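PDB 2CB4: mosquitocidal toxin, which probably acts as an ADP-ribosyltransferase toxin against mosquitoes, this chain being the catalytic domain of a longer protein that also carries ricin-B-like lectin repeats. Local coordinates for residues Trp141-Ala146 against Asp256-Ala261; Leu78-Arg83 against Ile122-Thr127; Asn113-Asn118 against Glu178-Phe183. The protein carries 1 engineered substitution. One frame throughout, in Å; residues are numbered along the deposited sequence.

Interaction 1: residues Trp141-Ala146 against Asp256-Ala261; sequences WTPHSA and DFDMFA
The indole of Trp141 is fringed by the backbone carbonyls of Asp258, Phe260 and Ala261, all three near the ring plane at its edge. Its six-membered ring goes in first: CZ3 lies 3.3 Å from Asp258 O, while CZ2 is 3.5 Å from Phe260 O. With CG anti to the backbone N (chi1 177°), the side chain reaches straight across to the turning backbone. A water accepts from Trp141 NE1 and donates to Ala261 O, joining the indole nitrogen to the third carbonyl. Selenomethionine Met259 adds a Met-aromatic contact, its SE 3.9 Å from Trp141 CZ3 in an oblique approach.

Farther along, Pro143 rests its CG on Asp258 O at 3.4 Å and starts a type I turn ending at Ala146. That turn presents Ser145, whose OG donates to Asp258 OD1 (2.8 Å) from above the carboxylate plane. A second water bridges Ser145 N to the same oxygen, and Arg83 forms a salt bridge with OD2, so both carboxylate oxygens are held.

The short strand 142-143 pairs with strand 264-265, while Trp81 of strand 78-82 packs against Pro143 and Met259, and Ile151 of strand 150-156 against Pro143 and Asp258.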
# COMPACT_ATOMS: atom_id res chain seq x y z
N TRP A 141 -5.04 -44.59 16.51
CA TRP A 141 -4.21 -43.59 17.15
C TRP A 141 -5.21 -42.38 17.22
O TRP A 141 -5.89 -42.05 16.24
CB TRP A 141 -3.02 -43.25 16.24
CG TRP A 141 -2.13 -42.17 16.79
CD1 TRP A 141 -0.96 -42.35 17.49
CD2 TRP A 141 -2.32 -40.73 16.68
NE1 TRP A 141 -0.43 -41.12 17.83
CE2 TRP A 141 -1.23 -40.12 17.33
CE3 TRP A 141 -3.29 -39.91 16.04
CZ2 TRP A 141 -1.09 -38.72 17.41
CZ3 TRP A 141 -3.15 -38.53 16.12
CH2 TRP A 141 -2.08 -37.95 16.82
N THR A 142 -5.33 -41.78 18.41
CA THR A 142 -6.27 -40.70 18.67
C THR A 142 -5.54 -39.52 19.32
O THR A 142 -4.66 -39.72 20.15
CB THR A 142 -7.35 -41.23 19.62
OG1 THR A 142 -8.00 -42.36 19.03
CG2 THR A 142 -8.40 -40.17 19.98
N PRO A 143 -5.92 -38.28 18.94
CA PRO A 143 -5.28 -37.10 19.53
C PRO A 143 -5.62 -36.97 21.02
O PRO A 143 -6.71 -37.34 21.46
CB PRO A 143 -5.88 -35.92 18.74
CG PRO A 143 -6.51 -36.49 17.56
CD PRO A 143 -6.81 -37.93 17.82
N HIS A 144 -4.70 -36.43 21.81
CA HIS A 144 -4.96 -36.24 23.24
C HIS A 144 -6.16 -35.33 23.49
O HIS A 144 -6.85 -35.45 24.49
CB HIS A 144 -3.73 -35.62 23.93
CG HIS A 144 -2.59 -36.57 24.08
ND1 HIS A 144 -1.27 -36.20 23.91
CD2 HIS A 144 -2.57 -37.90 24.37
CE1 HIS A 144 -0.49 -37.25 24.11
NE2 HIS A 144 -1.26 -38.29 24.40
N SER A 145 -6.40 -34.38 22.59
CA SER A 145 -7.50 -33.42 22.76
C SER A 145 -8.83 -33.87 22.16
O SER A 145 -9.79 -33.09 22.14
CB SER A 145 -7.11 -32.13 22.04
OG SER A 145 -7.19 -32.36 20.64
N ALA A 146 -8.90 -35.10 21.67
CA ALA A 146 -10.09 -35.61 21.00
C ALA A 146 -11.44 -35.50 21.73
O ALA A 146 -12.50 -35.39 21.08
CB ALA A 146 -9.84 -37.06 20.47
N ASP A 256 -2.37 -29.16 11.57
CA ASP A 256 -1.78 -30.48 11.85
C ASP A 256 -1.48 -30.73 13.33
O ASP A 256 -0.83 -31.70 13.67
CB ASP A 256 -0.46 -30.70 11.09
CG ASP A 256 -0.62 -30.66 9.58
OD1 ASP A 256 -1.76 -30.88 9.09
OD2 ASP A 256 0.39 -30.42 8.89
N PHE A 257 -1.90 -29.84 14.21
CA PHE A 257 -1.58 -30.02 15.62
C PHE A 257 -2.04 -31.37 16.15
O PHE A 257 -1.32 -32.05 16.88
CB PHE A 257 -2.16 -28.86 16.46
CG PHE A 257 -1.57 -28.78 17.86
CD1 PHE A 257 -0.27 -28.26 18.06
CD2 PHE A 257 -2.28 -29.26 18.96
CE1 PHE A 257 0.29 -28.20 19.33
CE2 PHE A 257 -1.73 -29.19 20.25
CZ PHE A 257 -0.45 -28.66 20.44
N ASP A 258 -3.25 -31.76 15.78
CA ASP A 258 -3.83 -33.02 16.23
C ASP A 258 -3.40 -34.28 15.48
O ASP A 258 -3.96 -35.33 15.68
CB ASP A 258 -5.35 -32.90 16.27
CG ASP A 258 -5.82 -32.05 17.45
OD1 ASP A 258 -5.29 -32.26 18.58
OD2 ASP A 258 -6.62 -31.13 17.21
N MSE A 259 -2.39 -34.15 14.62
CA MSE A 259 -1.86 -35.27 13.86
C MSE A 259 -0.33 -35.43 14.08
O MSE A 259 0.31 -36.19 13.38
CB MSE A 259 -2.19 -35.22 12.35
CG MSE A 259 -3.60 -35.69 11.99
SE MSE A 259 -4.10 -37.45 12.48
CE MSE A 259 -3.09 -38.16 11.10
N PHE A 260 0.23 -34.70 15.04
CA PHE A 260 1.66 -34.76 15.36
C PHE A 260 1.75 -35.88 16.40
O PHE A 260 0.98 -35.92 17.36
CB PHE A 260 2.12 -33.42 15.97
CG PHE A 260 3.58 -33.39 16.32
CD1 PHE A 260 4.52 -34.02 15.49
CD2 PHE A 260 4.02 -32.75 17.47
CE1 PHE A 260 5.88 -34.01 15.81
CE2 PHE A 260 5.38 -32.72 17.81
CZ PHE A 260 6.31 -33.35 16.98
N ALA A 261 2.69 -36.82 16.20
CA ALA A 261 2.80 -37.98 17.08
C ALA A 261 2.73 -37.80 18.60
O ALA A 261 1.94 -38.48 19.25
CB ALA A 261 3.93 -38.92 16.66
O HOH W 1 2.14 -41.35 19.31
O HOH W 2 -3.96 -33.42 20.96

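Interaction 2: residues Leu78-Arg83 against Ile122-Thr127; sequences LLRWDR and IFVSTT
Arg80 reaches past the carbonyl of Ser125, extended from CG to NE, and turns its guanidinium so that Ser125 O lies in the group's plane. The bond from Arg80 NH1 to Ser125 O is 3.1 Å long and nearly straight (168°), although the donor is tilted from the carbonyl plane. Water takes a second proton of NH1 and also accepts from Ser125 N. On the other flank, NE and NH2 close side-on around a single oxygen, Asp82 OD2, and NH2 forms a further salt bridge with Asp256.

The N-to-C directions of the two strand segments lie 117° apart, so the strands splay well away from antiparallel and meet in one hydrogen-bonded pair, Leu79 with Thr127. Leu79 N donates to Thr127 O and Thr127 N to Leu79 O, each at 2.8 Å. On the face of this pair, Thr127 CG2 lies 4.1 Å from Leu79 CB. Leu78 instead slants across Thr126, and Leu78 CD1 lies 3.7 Å from Thr126 OG1. Beyond the pair, the Thr126 hydroxyl bonds with Ile181 O, while those of Ser125 and Thr127 have probable partners in Gln180 and Glu178 O.

The pairing resembles the Arg and Ser-Thr strands of R-S-E type ADP-ribosyltransferases. Bonds on all three nitrogens fix both the plane and the rotation of the buried guanidinium.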
# COMPACT_ATOMS: atom_id res chain seq x y z
N LEU A 78 -7.57 -45.34 5.51
CA LEU A 78 -6.80 -44.34 6.26
C LEU A 78 -7.73 -43.37 6.99
O LEU A 78 -8.89 -43.16 6.61
CB LEU A 78 -5.87 -43.57 5.32
CG LEU A 78 -4.90 -44.40 4.49
CD1 LEU A 78 -4.24 -43.51 3.44
CD2 LEU A 78 -3.85 -44.99 5.44
N LEU A 79 -7.21 -42.78 8.05
CA LEU A 79 -7.96 -41.84 8.87
C LEU A 79 -7.16 -40.59 9.12
O LEU A 79 -5.93 -40.61 9.20
CB LEU A 79 -8.29 -42.47 10.24
CG LEU A 79 -9.01 -43.83 10.28
CD1 LEU A 79 -9.05 -44.29 11.74
CD2 LEU A 79 -10.44 -43.69 9.71
N ARG A 80 -7.87 -39.48 9.27
CA ARG A 80 -7.23 -38.21 9.60
C ARG A 80 -8.11 -37.41 10.56
O ARG A 80 -9.26 -37.12 10.26
CB ARG A 80 -6.89 -37.36 8.37
CG ARG A 80 -6.34 -36.05 8.81
CD ARG A 80 -5.63 -35.29 7.72
NE ARG A 80 -5.41 -33.93 8.18
CZ ARG A 80 -4.25 -33.43 8.60
NH1 ARG A 80 -3.14 -34.15 8.57
NH2 ARG A 80 -4.21 -32.18 9.01
N TRP A 81 -7.54 -37.07 11.71
CA TRP A 81 -8.21 -36.27 12.72
C TRP A 81 -7.96 -34.82 12.33
O TRP A 81 -6.81 -34.42 12.11
CB TRP A 81 -7.56 -36.51 14.09
CG TRP A 81 -7.87 -37.88 14.61
CD1 TRP A 81 -7.04 -39.01 14.57
CD2 TRP A 81 -9.05 -38.29 15.31
NE1 TRP A 81 -7.67 -40.07 15.15
CE2 TRP A 81 -8.91 -39.68 15.61
CE3 TRP A 81 -10.25 -37.64 15.65
CZ2 TRP A 81 -9.90 -40.40 16.29
CZ3 TRP A 81 -11.23 -38.37 16.34
CH2 TRP A 81 -11.04 -39.73 16.66
N ASP A 82 -9.03 -34.03 12.24
CA ASP A 82 -8.89 -32.63 11.84
C ASP A 82 -9.99 -31.80 12.48
O ASP A 82 -11.13 -32.26 12.62
CB ASP A 82 -8.94 -32.51 10.28
CG ASP A 82 -8.12 -31.33 9.75
OD1 ASP A 82 -8.48 -30.18 10.06
OD2 ASP A 82 -7.13 -31.53 9.01
N ARG A 83 -9.64 -30.57 12.87
CA ARG A 83 -10.62 -29.66 13.49
C ARG A 83 -11.46 -28.93 12.43
O ARG A 83 -12.49 -28.38 12.76
CB ARG A 83 -9.94 -28.64 14.44
CG ARG A 83 -9.16 -29.26 15.65
CD ARG A 83 -10.06 -29.44 16.85
NE ARG A 83 -9.50 -30.26 17.93
CZ ARG A 83 -10.21 -30.64 18.99
NH1 ARG A 83 -11.44 -30.22 19.12
NH2 ARG A 83 -9.71 -31.42 19.92
N ILE A 122 5.18 -29.70 2.83
CA ILE A 122 4.26 -30.09 1.77
C ILE A 122 3.58 -31.44 2.10
O ILE A 122 2.79 -31.94 1.31
CB ILE A 122 5.01 -30.26 0.42
CG1 ILE A 122 6.10 -31.35 0.52
CG2 ILE A 122 5.59 -28.93 -0.07
CD1 ILE A 122 6.45 -32.00 -0.85
N PHE A 123 3.88 -32.01 3.26
CA PHE A 123 3.31 -33.30 3.66
C PHE A 123 2.01 -33.21 4.46
O PHE A 123 1.83 -32.35 5.33
CB PHE A 123 4.32 -34.13 4.49
CG PHE A 123 5.69 -34.24 3.86
CD1 PHE A 123 5.90 -35.06 2.75
CD2 PHE A 123 6.77 -33.53 4.39
CE1 PHE A 123 7.17 -35.12 2.15
CE2 PHE A 123 8.03 -33.59 3.80
CZ PHE A 123 8.23 -34.38 2.68
N VAL A 124 1.13 -34.19 4.23
CA VAL A 124 -0.11 -34.28 5.00
C VAL A 124 -0.14 -35.67 5.62
O VAL A 124 0.09 -36.63 4.97
CB VAL A 124 -1.38 -34.02 4.09
CG1 VAL A 124 -2.67 -34.46 4.80
CG2 VAL A 124 -1.44 -32.59 3.71
N SER A 125 -0.39 -35.78 6.89
CA SER A 125 -0.41 -37.12 7.46
C SER A 125 -1.77 -37.76 7.53
O SER A 125 -2.79 -37.10 7.61
CB SER A 125 0.14 -37.08 8.91
OG SER A 125 1.54 -36.95 8.83
N THR A 126 -1.76 -39.08 7.63
CA THR A 126 -2.97 -39.88 7.87
C THR A 126 -2.45 -41.02 8.78
O THR A 126 -1.27 -41.22 8.94
CB THR A 126 -3.64 -40.40 6.58
OG1 THR A 126 -2.71 -41.27 5.93
CG2 THR A 126 -3.96 -39.18 5.59
N THR A 127 -3.35 -41.73 9.44
CA THR A 127 -3.00 -42.84 10.29
C THR A 127 -3.89 -44.00 9.82
O THR A 127 -4.98 -43.80 9.33
CB THR A 127 -3.17 -42.50 11.82
OG1 THR A 127 -2.69 -43.59 12.62
CG2 THR A 127 -4.64 -42.25 12.19
O HOH W 3 -0.24 -33.47 8.52

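Interaction 3: residues Asn113-Asn118 against Glu178-Phe183; sequences NYLRTN and EDQITF. Engineered in segment 178-183: Gln180 (natural residue Glu).
One methyl of Leu115, CD2, meets the amide of Gln180 and stands 3.5 Å from both NE2 and OE1. The two side chains run past each other in opposite directions, and it is the head of the glutamine that the leucine touches, not its methylene chain. Thr182 OG1 also lies 4.1 Å from Leu115 CD2. Tyr114 comes from the preceding helical position: its CE2 edge points at Gln180 OE1 from 4.4 Å, and the same carbon is equally far from Thr182 CG2.

Gln180, an engineered residue that is Glu in the natural sequence, is held from within its own segment. Its NE2 donates to Glu178 OE1 at 2.9 Å, the acceptor tilted 23° from the amide plane and the nitrogen well above the plane of the carboxylate. OE1 receives a weak bond from Thr182 OG1 and lies unusually close to Ser125 OG, probably hydrogen-bonded to it. That serine is also bonded to Tyr114 OH, and thus connects the tyrosine to the amide indirectly. Ile164 of helix 164-167 packs on Leu115, Gln180 and Thr182, while the ring of Tyr114 meets that of Phe123 at an inclined angle.

Glu178 and position 180, a Glu-X-Glu pair in the natural sequence, are consistent with the motif of arginine-modifying ADP-ribosyltransferases. The engineered amide is held by polar bonds from the strand side, with NE2 giving its N-H to Glu178, while the helix covers it with a methyl and a ring edge.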
# COMPACT_ATOMS: atom_id res chain seq x y z
N ASN A 113 12.30 -34.03 9.60
CA ASN A 113 12.03 -32.93 10.47
C ASN A 113 10.55 -32.74 10.63
O ASN A 113 10.04 -32.43 11.73
CB ASN A 113 12.65 -31.64 9.94
CG ASN A 113 14.07 -31.47 10.36
OD1 ASN A 113 14.67 -32.32 11.07
ND2 ASN A 113 14.65 -30.39 9.93
N TYR A 114 9.85 -32.97 9.52
CA TYR A 114 8.40 -32.83 9.51
C TYR A 114 7.78 -33.78 10.55
O TYR A 114 7.02 -33.39 11.42
CB TYR A 114 7.84 -32.95 8.09
CG TYR A 114 6.44 -33.31 8.11
CD1 TYR A 114 5.48 -32.34 8.40
CD2 TYR A 114 6.02 -34.66 7.99
CE1 TYR A 114 4.15 -32.69 8.56
CE2 TYR A 114 4.71 -35.01 8.13
CZ TYR A 114 3.78 -34.00 8.43
OH TYR A 114 2.45 -34.31 8.50
N LEU A 115 8.16 -35.03 10.50
CA LEU A 115 7.68 -36.06 11.44
C LEU A 115 8.12 -35.87 12.88
O LEU A 115 7.43 -36.19 13.84
CB LEU A 115 8.20 -37.44 10.97
CG LEU A 115 7.82 -37.92 9.57
CD1 LEU A 115 8.74 -39.12 9.28
CD2 LEU A 115 6.27 -38.31 9.55
N ARG A 116 9.36 -35.47 13.05
CA ARG A 116 9.87 -35.28 14.39
C ARG A 116 9.45 -34.00 15.09
O ARG A 116 9.36 -33.97 16.32
CB ARG A 116 11.41 -35.30 14.34
CG ARG A 116 12.05 -35.29 15.76
CD ARG A 116 13.56 -35.49 15.72
NE ARG A 116 13.95 -36.78 15.17
CZ ARG A 116 13.81 -37.94 15.81
NH1 ARG A 116 13.26 -37.98 17.03
NH2 ARG A 116 14.20 -39.07 15.22
N THR A 117 9.27 -32.93 14.33
CA THR A 117 8.99 -31.63 14.91
C THR A 117 7.67 -30.98 14.52
O THR A 117 7.23 -30.02 15.17
CB THR A 117 10.10 -30.62 14.49
OG1 THR A 117 9.87 -30.19 13.15
CG2 THR A 117 11.49 -31.22 14.59
N ASN A 118 7.06 -31.47 13.43
CA ASN A 118 5.82 -30.90 12.91
C ASN A 118 5.99 -29.54 12.25
O ASN A 118 5.06 -28.76 12.19
CB ASN A 118 4.72 -30.81 13.97
CG ASN A 118 3.30 -30.91 13.36
OD1 ASN A 118 3.10 -31.52 12.29
ND2 ASN A 118 2.34 -30.33 14.05
N GLU A 178 2.36 -43.99 15.80
CA GLU A 178 1.30 -43.30 15.08
C GLU A 178 0.85 -44.02 13.79
O GLU A 178 -0.22 -43.69 13.20
CB GLU A 178 1.69 -41.85 14.79
CG GLU A 178 0.61 -41.03 14.12
CD GLU A 178 1.04 -39.62 13.88
OE1 GLU A 178 2.26 -39.32 13.92
OE2 GLU A 178 0.16 -38.79 13.65
N ASP A 179 1.67 -44.99 13.37
CA ASP A 179 1.43 -45.78 12.16
C ASP A 179 0.97 -44.90 11.02
O ASP A 179 -0.15 -45.09 10.54
CB ASP A 179 0.36 -46.83 12.39
CG ASP A 179 0.67 -47.75 13.54
OD1 ASP A 179 1.85 -48.17 13.68
OD2 ASP A 179 -0.28 -48.07 14.30
N GLN A 180 1.81 -43.96 10.58
CA GLN A 180 1.43 -43.00 9.55
C GLN A 180 1.68 -43.35 8.16
O GLN A 180 2.73 -43.93 7.84
CB GLN A 180 2.31 -41.79 9.69
CG GLN A 180 1.85 -40.69 10.50
CD GLN A 180 2.72 -39.45 10.24
OE1 GLN A 180 2.86 -38.94 9.09
NE2 GLN A 180 3.35 -38.95 11.28
N ILE A 181 0.82 -42.82 7.29
CA ILE A 181 1.00 -42.90 5.87
C ILE A 181 1.00 -41.42 5.48
O ILE A 181 0.04 -40.73 5.76
CB ILE A 181 -0.13 -43.68 5.20
CG1 ILE A 181 -0.41 -44.99 5.95
CG2 ILE A 181 0.12 -43.71 3.69
CD1 ILE A 181 0.91 -46.03 6.03
N THR A 182 2.12 -40.92 4.94
CA THR A 182 2.28 -39.51 4.59
C THR A 182 2.07 -39.24 3.11
O THR A 182 2.47 -40.08 2.27
CB THR A 182 3.71 -39.04 4.98
OG1 THR A 182 3.91 -39.23 6.38
CG2 THR A 182 3.94 -37.59 4.63
N PHE A 183 1.43 -38.09 2.80
CA PHE A 183 1.13 -37.70 1.43
C PHE A 183 1.78 -36.40 1.04
O PHE A 183 1.34 -35.33 1.43
CB PHE A 183 -0.38 -37.62 1.21
CG PHE A 183 -1.07 -38.96 1.30
CD1 PHE A 183 -1.43 -39.66 0.15
CD2 PHE A 183 -1.32 -39.53 2.54
CE1 PHE A 183 -2.04 -40.91 0.24
CE2 PHE A 183 -1.94 -40.78 2.64
CZ PHE A 183 -2.29 -41.48 1.49
O HOH W 4 4.59 -37.05 13.97

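All three contacts are buried, but interaction 2 lies near the centre of the chain, whereas interactions 1 and 3 are about 12 Å and 10 Å from it (centre to centre) and have neighbours on a second subunit. Interactions 2 and 3 share the main sheet, through adjacent strands 123-131 and 180-184; interaction 1 brings a separate two-stranded piece and a loop against it. The chemistry differs accordingly: strand pairing and a charged network in interaction 2, carbonyls and waters around an indole in interaction 1, and apolar packing upon an amide in interaction 3. Arg80 with Asp256 ties interaction 2 to 1, and a probable bond between Ser125 and Gln180 connects it to 3.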